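Local atomic coordinates of catalase A (Saccharomyces cerevisiae, PDB entry 1A4E), a protein that uses heme to break hydrogen peroxide down into water and oxygen, probably protecting the yeast cell from peroxide made by peroxisomal oxidases. Residues D70-I75 with Y203-K208; F183-T188 with N227-E232; D211-Q216 with I264-E269. All coordinates share one frame; numbering follows the deposited sequence.

Contacts 1 and 3 belong to one region of the catalase beta-barrel, their centres about 9 Å apart, and meet where strand 203-206 pairs with strand 212-221. Contact 3 is a strand pairing within the barrel sheet, held by regular backbone hydrogen bonds, with buried side chains on both faces. Contact 1 lays a loop against the neighbouring strand and depends on a single direct hydrogen bond, a water and apolar packing of Trp205. Contact 2 lies apart, about 36 Å from contact 1 and 33 Å from contact 3 between centres; there two hydrogen bonds between Thr188 and Leu228 join a 3-10 turn to a helix start. All three are partly buried, mixing buried residues with others nearer the surface.

Contact 1. Residues D70-I75 with Y203-K208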
loop_
_atom_site.group_PDB
_atom_site.type_symbol
_atom_site.label_atom_id
_atom_site.label_comp_id
_atom_site.label_asym_id
_atom_site.label_seq_id
_atom_site.Cartn_x
_atom_site.Cartn_y
_atom_site.Cartn_z
ATOM N N ASP B 70 7.213 44.975 4.112
ATOM C CA ASP B 70 6.213 46.008 4.322
ATOM C C ASP B 70 5.130 45.539 5.273
ATOM O O ASP B 70 4.801 44.354 5.362
ATOM C CB ASP B 70 5.532 46.403 3.021
ATOM C CG ASP B 70 6.480 46.933 1.961
ATOM O OD1 ASP B 70 7.073 46.112 1.272
ATOM O OD2 ASP B 70 6.623 48.150 1.823
ATOM N N ASP B 71 4.557 46.507 5.986
ATOM C CA ASP B 71 3.509 46.216 6.934
ATOM C C ASP B 71 2.181 45.910 6.259
ATOM O O ASP B 71 1.706 46.694 5.436
ATOM C CB ASP B 71 3.333 47.395 7.881
ATOM C CG ASP B 71 2.345 47.094 8.997
ATOM O OD1 ASP B 71 2.514 46.078 9.659
ATOM O OD2 ASP B 71 1.403 47.854 9.196
ATOM N N ILE B 72 1.638 44.722 6.556
ATOM C CA ILE B 72 0.299 44.340 6.145
ATOM C C ILE B 72 -0.430 43.767 7.353
ATOM O O ILE B 72 -1.391 43.014 7.191
ATOM C CB ILE B 72 0.232 43.253 5.004
ATOM C CG1 ILE B 72 1.003 41.986 5.354
ATOM C CG2 ILE B 72 0.724 43.906 3.710
ATOM C CD1 ILE B 72 0.478 40.805 4.508
ATOM N N THR B 73 -0.030 44.129 8.587
ATOM C CA THR B 73 -0.711 43.620 9.779
ATOM C C THR B 73 -2.169 44.086 9.927
ATOM O O THR B 73 -2.951 43.520 10.693
ATOM C CB THR B 73 0.089 44.006 11.043
ATOM O OG1 THR B 73 0.187 45.423 11.086
ATOM C CG2 THR B 73 1.453 43.324 11.059
ATOM N N ASP B 74 -2.554 45.113 9.161
ATOM C CA ASP B 74 -3.932 45.595 9.088
ATOM C C ASP B 74 -4.784 44.709 8.183
ATOM O O ASP B 74 -6.012 44.720 8.254
ATOM C CB ASP B 74 -3.961 47.041 8.557
ATOM C CG ASP B 74 -3.253 47.263 7.222
ATOM O OD1 ASP B 74 -2.039 47.066 7.152
ATOM O OD2 ASP B 74 -3.918 47.624 6.259
ATOM N N ILE B 75 -4.137 43.946 7.298
ATOM C CA ILE B 75 -4.848 43.007 6.437
ATOM C C ILE B 75 -4.805 41.586 7.023
ATOM O O ILE B 75 -5.825 40.901 7.092
ATOM C CB ILE B 75 -4.212 43.030 5.011
ATOM C CG1 ILE B 75 -4.201 44.445 4.429
ATOM C CG2 ILE B 75 -4.991 42.079 4.107
ATOM C CD1 ILE B 75 -5.578 45.116 4.202
ATOM N N TYR B 203 -8.653 34.419 -1.639
ATOM C CA TYR B 203 -8.561 33.885 -0.294
ATOM C C TYR B 203 -9.134 34.925 0.656
ATOM O O TYR B 203 -9.444 36.039 0.248
ATOM C CB TYR B 203 -7.106 33.597 0.047
ATOM C CG TYR B 203 -6.571 32.332 -0.626
ATOM C CD1 TYR B 203 -6.197 32.321 -1.981
ATOM C CD2 TYR B 203 -6.438 31.174 0.145
ATOM C CE1 TYR B 203 -5.693 31.153 -2.557
ATOM C CE2 TYR B 203 -5.935 30.005 -0.426
ATOM C CZ TYR B 203 -5.570 30.000 -1.771
ATOM O OH TYR B 203 -5.076 28.835 -2.324
ATOM N N LYS B 204 -9.354 34.583 1.926
ATOM C CA LYS B 204 -9.843 35.541 2.899
ATOM C C LYS B 204 -8.813 35.689 3.995
ATOM O O LYS B 204 -8.526 34.729 4.704
ATOM C CB LYS B 204 -11.170 35.083 3.507
ATOM C CG LYS B 204 -12.316 35.175 2.499
ATOM C CD LYS B 204 -13.656 34.858 3.144
ATOM C CE LYS B 204 -13.793 33.379 3.474
ATOM N NZ LYS B 204 -15.028 33.114 4.188
ATOM N N TRP B 205 -8.179 36.861 4.100
ATOM C CA TRP B 205 -7.225 37.118 5.166
ATOM C C TRP B 205 -7.854 38.053 6.187
ATOM O O TRP B 205 -8.597 38.968 5.833
ATOM C CB TRP B 205 -5.942 37.748 4.605
ATOM C CG TRP B 205 -5.068 36.848 3.720
ATOM C CD1 TRP B 205 -5.447 35.579 3.341
ATOM C CD2 TRP B 205 -3.843 37.191 3.197
ATOM N NE1 TRP B 205 -4.485 35.123 2.582
ATOM C CE2 TRP B 205 -3.512 36.039 2.465
ATOM C CE3 TRP B 205 -2.976 38.282 3.224
ATOM C CZ2 TRP B 205 -2.312 35.957 1.757
ATOM C CZ3 TRP B 205 -1.774 38.198 2.509
ATOM C CH2 TRP B 205 -1.441 37.048 1.782
ATOM N N SER B 206 -7.591 37.817 7.476
ATOM C CA SER B 206 -8.168 38.612 8.553
ATOM C C SER B 206 -7.106 39.195 9.456
ATOM O O SER B 206 -6.071 38.560 9.659
ATOM C CB SER B 206 -9.074 37.771 9.425
ATOM O OG SER B 206 -10.119 37.214 8.662
ATOM N N ASN B 207 -7.316 40.405 9.988
ATOM C CA ASN B 207 -6.397 40.939 10.982
ATOM C C ASN B 207 -6.860 40.520 12.373
ATOM O O ASN B 207 -7.888 39.851 12.524
ATOM C CB ASN B 207 -6.329 42.466 10.883
ATOM C CG ASN B 207 -7.600 43.264 11.156
ATOM O OD1 ASN B 207 -8.513 42.874 11.881
ATOM N ND2 ASN B 207 -7.663 44.470 10.596
ATOM N N LYS B 208 -6.134 40.923 13.415
ATOM C CA LYS B 208 -6.481 40.543 14.771
ATOM C C LYS B 208 -7.748 41.170 15.328
ATOM O O LYS B 208 -8.323 40.627 16.271
ATOM C CB LYS B 208 -5.280 40.849 15.657
ATOM C CG LYS B 208 -4.304 39.703 15.459
ATOM C CD LYS B 208 -2.916 40.008 15.980
ATOM C CE LYS B 208 -2.111 38.719 15.994
ATOM N NZ LYS B 208 -0.695 38.988 16.181
HETATM O O HOH W 1 -3.285 41.758 12.811
#
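Ile72 and Trp205 begin this contact, in which the loop between strands 59-68 and 87-95 of the catalase beta-barrel folds against strand 203-206 and the turn after it. The terminal methyl of Ile72, CD1, approaches the six-membered ring of Trp205 at an oblique angle and lies 4.0 Å from CZ3. Ile72 also packs on Arg294 and Val296 of strand 294-303, which ties the loop to the sheet as well as to the tryptophan.

Thr73 follows, its hydroxyl OG1 tied back within the loop to the syn lone pair of Asp71 OD1 at 2.8 Å. Its carbonyl is turned toward the 203-208 segment: a water gives a hydrogen bond to Thr73 O and accepts one from Lys208 N. At Asp74 the backbone and the side chain have separate tasks. The carboxylate is held by a salt bridge from OD1 to Arg294, while the carbonyl O accepts the one direct hydrogen bond of the contact.

At Ile75 the chain has made a turn, its N bonded to Ile72 O at 2.9 Å. Its CG2 methyl packs obliquely near Trp205 CE3, and the side chain also reaches Ile264 and Thr266 of strand 259-267.

The bond at Asp74 O depends on Asn207, whose CG lies between the backbone N and the carbonyl carbon (chi1 63°). This brings ND2 to 2.9 Å from Asp74 O, with an N-H...O angle of 149° and the donor 37° above the carbonyl plane, while OD1 accepts from Asp211 N.

Contact 2. Residues F183-T188 with N227-E232; sequences FSDRGT and NLTIEE
Thr188 and Leu228 are joined by a pair of hydrogen bonds running in opposite directions. Leu228 N donates to Thr188 O at 3.0 Å, almost in line with the carbonyl bond, and the hydroxyl OG1 of Thr188 donates back to Leu228 O at 2.9 Å. The hydroxyl can do this because it stands between the backbone N and the carbonyl carbon (chi1 54°); it meets Leu228 O from above the carbonyl plane, 53° out of it. The CG2 methyl of the same threonine is left to pack near Ile230 CD1.

Asn227 lies across the 3-10 turn formed by residues 185-187. Its CB is 3.2 Å from Asp185 O, a carbonyl that also accepts the backbone N of Thr188, and its side-chain amide passes at a slant across the bent chain of Arg186 near CD. With an alanine here the amide would be gone, and the Asp185 carbonyl and the aliphatic part of Arg186 would probably lose their cover on this side.

Asp185 brings its CB and carboxylate carbon up to Leu228 O, with CG 3.7 Å away. Its oxygens are engaged mainly elsewhere: OD2 accepts from Gln445 and OD1 from Asn452. A water lies 2.9 Å from Asp185 OD1 and accepts Ile230 N in the first turn of the helix. Thr229 is the N-cap of that helix, and its N bonds to Glu232 OE2, one half of a capping box.

The contact thus joins the link from helix 176-182 toward strand 197-198 to the junction where the chain, having left strand 212-221, enters helix 230-239, with helix 445-457 packed against both.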
loop_
_atom_site.group_PDB
_atom_site.type_symbol
_atom_site.label_atom_id
_atom_site.label_comp_id
_atom_site.label_asym_id
_atom_site.label_seq_id
_atom_site.Cartn_x
_atom_site.Cartn_y
_atom_site.Cartn_z
ATOM N N PHE B 183 -1.429 29.312 -24.578
ATOM C CA PHE B 183 -0.858 29.312 -25.909
ATOM C C PHE B 183 -0.078 30.549 -26.302
ATOM O O PHE B 183 0.389 30.653 -27.434
ATOM C CB PHE B 183 -1.969 29.047 -26.904
ATOM C CG PHE B 183 -2.290 27.561 -26.991
ATOM C CD1 PHE B 183 -1.538 26.737 -27.832
ATOM C CD2 PHE B 183 -3.322 27.020 -26.223
ATOM C CE1 PHE B 183 -1.821 25.372 -27.901
ATOM C CE2 PHE B 183 -3.599 25.652 -26.299
ATOM C CZ PHE B 183 -2.851 24.828 -27.135
ATOM N N SER B 184 0.084 31.502 -25.380
ATOM C CA SER B 184 0.997 32.603 -25.632
ATOM C C SER B 184 2.400 32.089 -25.293
ATOM O O SER B 184 2.547 30.946 -24.841
ATOM C CB SER B 184 0.646 33.793 -24.750
ATOM O OG SER B 184 0.943 33.579 -23.379
ATOM N N ASP B 185 3.460 32.886 -25.476
ATOM C CA ASP B 185 4.797 32.421 -25.128
ATOM C C ASP B 185 5.059 32.310 -23.630
ATOM O O ASP B 185 6.056 31.729 -23.208
ATOM C CB ASP B 185 5.839 33.337 -25.777
ATOM C CG ASP B 185 5.994 33.180 -27.289
ATOM O OD1 ASP B 185 5.438 32.256 -27.888
ATOM O OD2 ASP B 185 6.702 33.993 -27.876
ATOM N N ARG B 186 4.146 32.854 -22.814
ATOM C CA ARG B 186 4.152 32.687 -21.366
ATOM C C ARG B 186 3.917 31.214 -21.013
ATOM O O ARG B 186 4.268 30.772 -19.922
ATOM C CB ARG B 186 3.048 33.516 -20.734
ATOM C CG ARG B 186 3.191 35.017 -20.933
ATOM C CD ARG B 186 4.222 35.600 -19.981
ATOM N NE ARG B 186 3.720 35.535 -18.617
ATOM C CZ ARG B 186 3.388 36.626 -17.913
ATOM N NH1 ARG B 186 3.504 37.858 -18.430
ATOM N NH2 ARG B 186 2.930 36.459 -16.668
ATOM N N GLY B 187 3.329 30.439 -21.939
ATOM C CA GLY B 187 3.096 29.009 -21.790
ATOM C C GLY B 187 4.374 28.175 -21.848
ATOM O O GLY B 187 4.364 26.998 -21.481
ATOM N N THR B 188 5.474 28.768 -22.340
ATOM C CA THR B 188 6.784 28.126 -22.345
ATOM C C THR B 188 7.843 29.078 -21.752
ATOM O O THR B 188 8.589 29.707 -22.501
ATOM C CB THR B 188 7.171 27.704 -23.806
ATOM O OG1 THR B 188 7.053 28.863 -24.618
ATOM C CG2 THR B 188 6.303 26.591 -24.367
ATOM N N ASN B 227 10.748 34.292 -21.925
ATOM C CA ASN B 227 10.089 33.154 -22.545
ATOM C C ASN B 227 10.850 32.612 -23.747
ATOM O O ASN B 227 11.764 33.222 -24.307
ATOM C CB ASN B 227 8.693 33.524 -23.041
ATOM C CG ASN B 227 7.751 34.059 -21.984
ATOM O OD1 ASN B 227 7.577 33.474 -20.918
ATOM N ND2 ASN B 227 7.106 35.183 -22.273
ATOM N N LEU B 228 10.424 31.407 -24.114
ATOM C CA LEU B 228 10.913 30.729 -25.290
ATOM C C LEU B 228 9.798 30.713 -26.330
ATOM O O LEU B 228 8.608 30.875 -26.025
ATOM C CB LEU B 228 11.296 29.283 -24.972
ATOM C CG LEU B 228 12.370 28.987 -23.935
ATOM C CD1 LEU B 228 12.472 27.485 -23.757
ATOM C CD2 LEU B 228 13.703 29.581 -24.363
ATOM N N THR B 229 10.215 30.563 -27.595
ATOM C CA THR B 229 9.255 30.328 -28.667
ATOM C C THR B 229 9.054 28.819 -28.701
ATOM O O THR B 229 9.901 28.073 -28.197
ATOM C CB THR B 229 9.787 30.835 -30.034
ATOM O OG1 THR B 229 11.009 30.174 -30.330
ATOM C CG2 THR B 229 9.986 32.341 -30.020
ATOM N N ILE B 230 7.964 28.317 -29.285
ATOM C CA ILE B 230 7.713 26.885 -29.269
ATOM C C ILE B 230 8.761 26.085 -30.038
ATOM O O ILE B 230 8.981 24.920 -29.720
ATOM C CB ILE B 230 6.253 26.649 -29.796
ATOM C CG1 ILE B 230 5.880 25.174 -29.639
ATOM C CG2 ILE B 230 6.120 27.090 -31.246
ATOM C CD1 ILE B 230 5.941 24.613 -28.195
ATOM N N GLU B 231 9.469 26.711 -30.990
ATOM C CA GLU B 231 10.535 26.050 -31.739
ATOM C C GLU B 231 11.760 25.836 -30.859
ATOM O O GLU B 231 12.372 24.764 -30.895
ATOM C CB GLU B 231 10.993 26.866 -32.949
ATOM C CG GLU B 231 9.936 27.152 -34.014
ATOM C CD GLU B 231 9.123 28.439 -33.860
ATOM O OE1 GLU B 231 9.265 29.167 -32.872
ATOM O OE2 GLU B 231 8.337 28.717 -34.766
ATOM N N GLU B 232 12.113 26.856 -30.061
ATOM C CA GLU B 232 13.231 26.760 -29.131
ATOM C C GLU B 232 12.935 25.738 -28.046
ATOM O O GLU B 232 13.807 24.948 -27.693
ATOM C CB GLU B 232 13.502 28.070 -28.427
ATOM C CG GLU B 232 13.990 29.228 -29.264
ATOM C CD GLU B 232 14.067 30.495 -28.426
ATOM O OE1 GLU B 232 15.015 30.630 -27.652
ATOM O OE2 GLU B 232 13.177 31.339 -28.540
HETATM O O HOH W 2 6.146 30.629 -30.191
#

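Contact 3. Residues D211-Q216 with I264-E269; sequences DWHYVQ and IQTMTE
Ile264 and Val215 open the pairing of strands 259-267 and 212-221, antiparallel neighbours in the catalase beta-barrel. Ile264 CG2 crosses Val215 CG1 at 3.8 Å, on the face of the sheet where Trp205 also packs.

Gln265 forms a hydrogen-bonded pair with Gln216, each N donating to the other's carbonyl O. Their side chains share the opposite face, and a water gives one hydrogen bond to each OE1; Gln265 OE1 also accepts from His218. Each amide nitrogen is bound elsewhere: Gln265 NE2 to Phe291 O and Trp286 O, Gln216 NE2 to Thr202.

Thr266 opposes Val215 in a non-hydrogen-bonded pair, their CG2 methyls side by side at 4.0 Å, and its CB lies by His213 CD2. Met267 O accepts Tyr214 N at 2.9 Å.

Thr268, the N-cap of helix 269-274, runs beside His213, and Thr268 CG2 lies 3.9 Å from His213 NE2. The Thr268 carbonyl O comes to the edge of the Tyr214 ring near CD2, while the Tyr214 hydroxyl bonds to Glu409 and Trp212 CZ3 lies over one face of the ring, offset toward its rim.

Glu269 crosses Trp212 obliquely, its CG anti to the backbone N (chi1 -168°) and chain extended. Its carboxylate is turned 54° from the indole plane and sets OE1 3.6 Å from Trp212 CZ2. A water in the indole plane accepts Trp212 NE1 at 3.1 Å and donates a weak bond to Glu269 OE1 at 3.4 Å.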
loop_
_atom_site.group_PDB
_atom_site.type_symbol
_atom_site.label_atom_id
_atom_site.label_comp_id
_atom_site.label_asym_id
_atom_site.label_seq_id
_atom_site.Cartn_x
_atom_site.Cartn_y
_atom_site.Cartn_z
ATOM N N ASP B 211 -11.440 42.269 11.221
ATOM C CA ASP B 211 -11.699 42.867 9.911
ATOM C C ASP B 211 -11.105 41.939 8.862
ATOM O O ASP B 211 -9.989 41.453 9.038
ATOM C CB ASP B 211 -11.033 44.258 9.775
ATOM C CG ASP B 211 -11.351 45.271 10.881
ATOM O OD1 ASP B 211 -12.514 45.353 11.278
ATOM O OD2 ASP B 211 -10.442 45.986 11.345
ATOM N N TRP B 212 -11.816 41.665 7.771
ATOM C CA TRP B 212 -11.309 40.758 6.757
ATOM C C TRP B 212 -11.399 41.299 5.343
ATOM O O TRP B 212 -12.204 42.178 5.037
ATOM C CB TRP B 212 -12.064 39.421 6.831
ATOM C CG TRP B 212 -13.559 39.486 6.532
ATOM C CD1 TRP B 212 -14.464 39.836 7.498
ATOM C CD2 TRP B 212 -14.155 39.205 5.326
ATOM N NE1 TRP B 212 -15.632 39.772 6.912
ATOM C CE2 TRP B 212 -15.505 39.400 5.629
ATOM C CE3 TRP B 212 -13.764 38.809 4.048
ATOM C CZ2 TRP B 212 -16.484 39.210 4.661
ATOM C CZ3 TRP B 212 -14.747 38.618 3.077
ATOM C CH2 TRP B 212 -16.095 38.815 3.381
ATOM N N HIS B 213 -10.569 40.737 4.462
ATOM C CA HIS B 213 -10.558 41.117 3.064
ATOM C C HIS B 213 -10.444 39.919 2.134
ATOM O O HIS B 213 -9.921 38.867 2.494
ATOM C CB HIS B 213 -9.383 42.043 2.759
ATOM C CG HIS B 213 -9.480 43.469 3.290
ATOM N ND1 HIS B 213 -9.245 43.899 4.519
ATOM C CD2 HIS B 213 -9.786 44.571 2.529
ATOM C CE1 HIS B 213 -9.386 45.201 4.542
ATOM N NE2 HIS B 213 -9.711 45.594 3.339
ATOM N N TYR B 214 -11.001 40.073 0.930
ATOM C CA TYR B 214 -10.786 39.132 -0.151
ATOM C C TYR B 214 -9.423 39.515 -0.700
ATOM O O TYR B 214 -9.150 40.687 -0.958
ATOM C CB TYR B 214 -11.815 39.289 -1.254
ATOM C CG TYR B 214 -13.218 38.821 -0.885
ATOM C CD1 TYR B 214 -13.466 37.503 -0.475
ATOM C CD2 TYR B 214 -14.274 39.724 -0.979
ATOM C CE1 TYR B 214 -14.762 37.087 -0.165
ATOM C CE2 TYR B 214 -15.573 39.315 -0.667
ATOM C CZ TYR B 214 -15.810 37.999 -0.263
ATOM O OH TYR B 214 -17.098 37.592 0.024
ATOM N N VAL B 215 -8.546 38.527 -0.867
ATOM C CA VAL B 215 -7.158 38.754 -1.258
ATOM C C VAL B 215 -6.759 37.918 -2.464
ATOM O O VAL B 215 -7.203 36.779 -2.608
ATOM C CB VAL B 215 -6.225 38.422 -0.043
ATOM C CG1 VAL B 215 -4.766 38.578 -0.424
ATOM C CG2 VAL B 215 -6.478 39.394 1.105
ATOM N N GLN B 216 -5.966 38.477 -3.385
ATOM C CA GLN B 216 -5.341 37.698 -4.451
ATOM C C GLN B 216 -3.854 38.003 -4.384
ATOM O O GLN B 216 -3.448 39.151 -4.206
ATOM C CB GLN B 216 -5.887 38.072 -5.823
ATOM C CG GLN B 216 -7.271 37.458 -5.910
ATOM C CD GLN B 216 -7.722 37.040 -7.288
ATOM O OE1 GLN B 216 -7.020 37.161 -8.285
ATOM N NE2 GLN B 216 -8.929 36.508 -7.372
ATOM N N ILE B 264 -0.149 41.830 -2.910
ATOM C CA ILE B 264 -1.530 41.393 -2.815
ATOM C C ILE B 264 -2.473 42.475 -3.338
ATOM O O ILE B 264 -2.140 43.658 -3.399
ATOM C CB ILE B 264 -1.969 41.058 -1.352
ATOM C CG1 ILE B 264 -1.775 42.253 -0.423
ATOM C CG2 ILE B 264 -1.197 39.827 -0.884
ATOM C CD1 ILE B 264 -2.383 42.040 0.975
ATOM N N GLN B 265 -3.662 42.036 -3.761
ATOM C CA GLN B 265 -4.765 42.910 -4.116
ATOM C C GLN B 265 -5.814 42.622 -3.060
ATOM O O GLN B 265 -6.131 41.461 -2.792
ATOM C CB GLN B 265 -5.377 42.574 -5.452
ATOM C CG GLN B 265 -4.557 42.953 -6.660
ATOM C CD GLN B 265 -5.219 42.434 -7.923
ATOM O OE1 GLN B 265 -5.343 41.225 -8.084
ATOM N NE2 GLN B 265 -5.681 43.289 -8.842
ATOM N N THR B 266 -6.321 43.660 -2.398
ATOM C CA THR B 266 -7.366 43.473 -1.417
ATOM C C THR B 266 -8.670 44.083 -1.896
ATOM O O THR B 266 -8.710 44.909 -2.809
ATOM C CB THR B 266 -6.960 44.085 -0.073
ATOM O OG1 THR B 266 -6.606 45.439 -0.287
ATOM C CG2 THR B 266 -5.810 43.328 0.542
ATOM N N MET B 267 -9.745 43.651 -1.241
ATOM C CA MET B 267 -11.095 44.013 -1.620
ATOM C C MET B 267 -12.030 43.711 -0.464
ATOM O O MET B 267 -11.878 42.691 0.203
ATOM C CB MET B 267 -11.479 43.190 -2.841
ATOM C CG MET B 267 -12.796 43.566 -3.429
ATOM S SD MET B 267 -13.331 42.434 -4.716
ATOM C CE MET B 267 -12.203 42.903 -5.989
ATOM N N THR B 268 -13.002 44.581 -0.191
ATOM C CA THR B 268 -14.001 44.297 0.832
ATOM C C THR B 268 -15.183 43.543 0.230
ATOM O O THR B 268 -15.267 43.320 -0.982
ATOM C CB THR B 268 -14.495 45.611 1.489
ATOM O OG1 THR B 268 -15.104 46.416 0.483
ATOM C CG2 THR B 268 -13.353 46.339 2.181
ATOM N N GLU B 269 -16.107 43.126 1.090
ATOM C CA GLU B 269 -17.309 42.435 0.648
ATOM C C GLU B 269 -18.218 43.361 -0.176
ATOM O O GLU B 269 -18.836 42.932 -1.152
ATOM C CB GLU B 269 -17.988 41.919 1.898
ATOM C CG GLU B 269 -19.113 40.936 1.631
ATOM C CD GLU B 269 -19.817 40.407 2.875
ATOM O OE1 GLU B 269 -19.624 40.931 3.979
ATOM O OE2 GLU B 269 -20.578 39.450 2.734
HETATM O O HOH W 3 -18.658 40.414 7.186
HETATM O O HOH W 4 -6.462 39.466 -9.762
#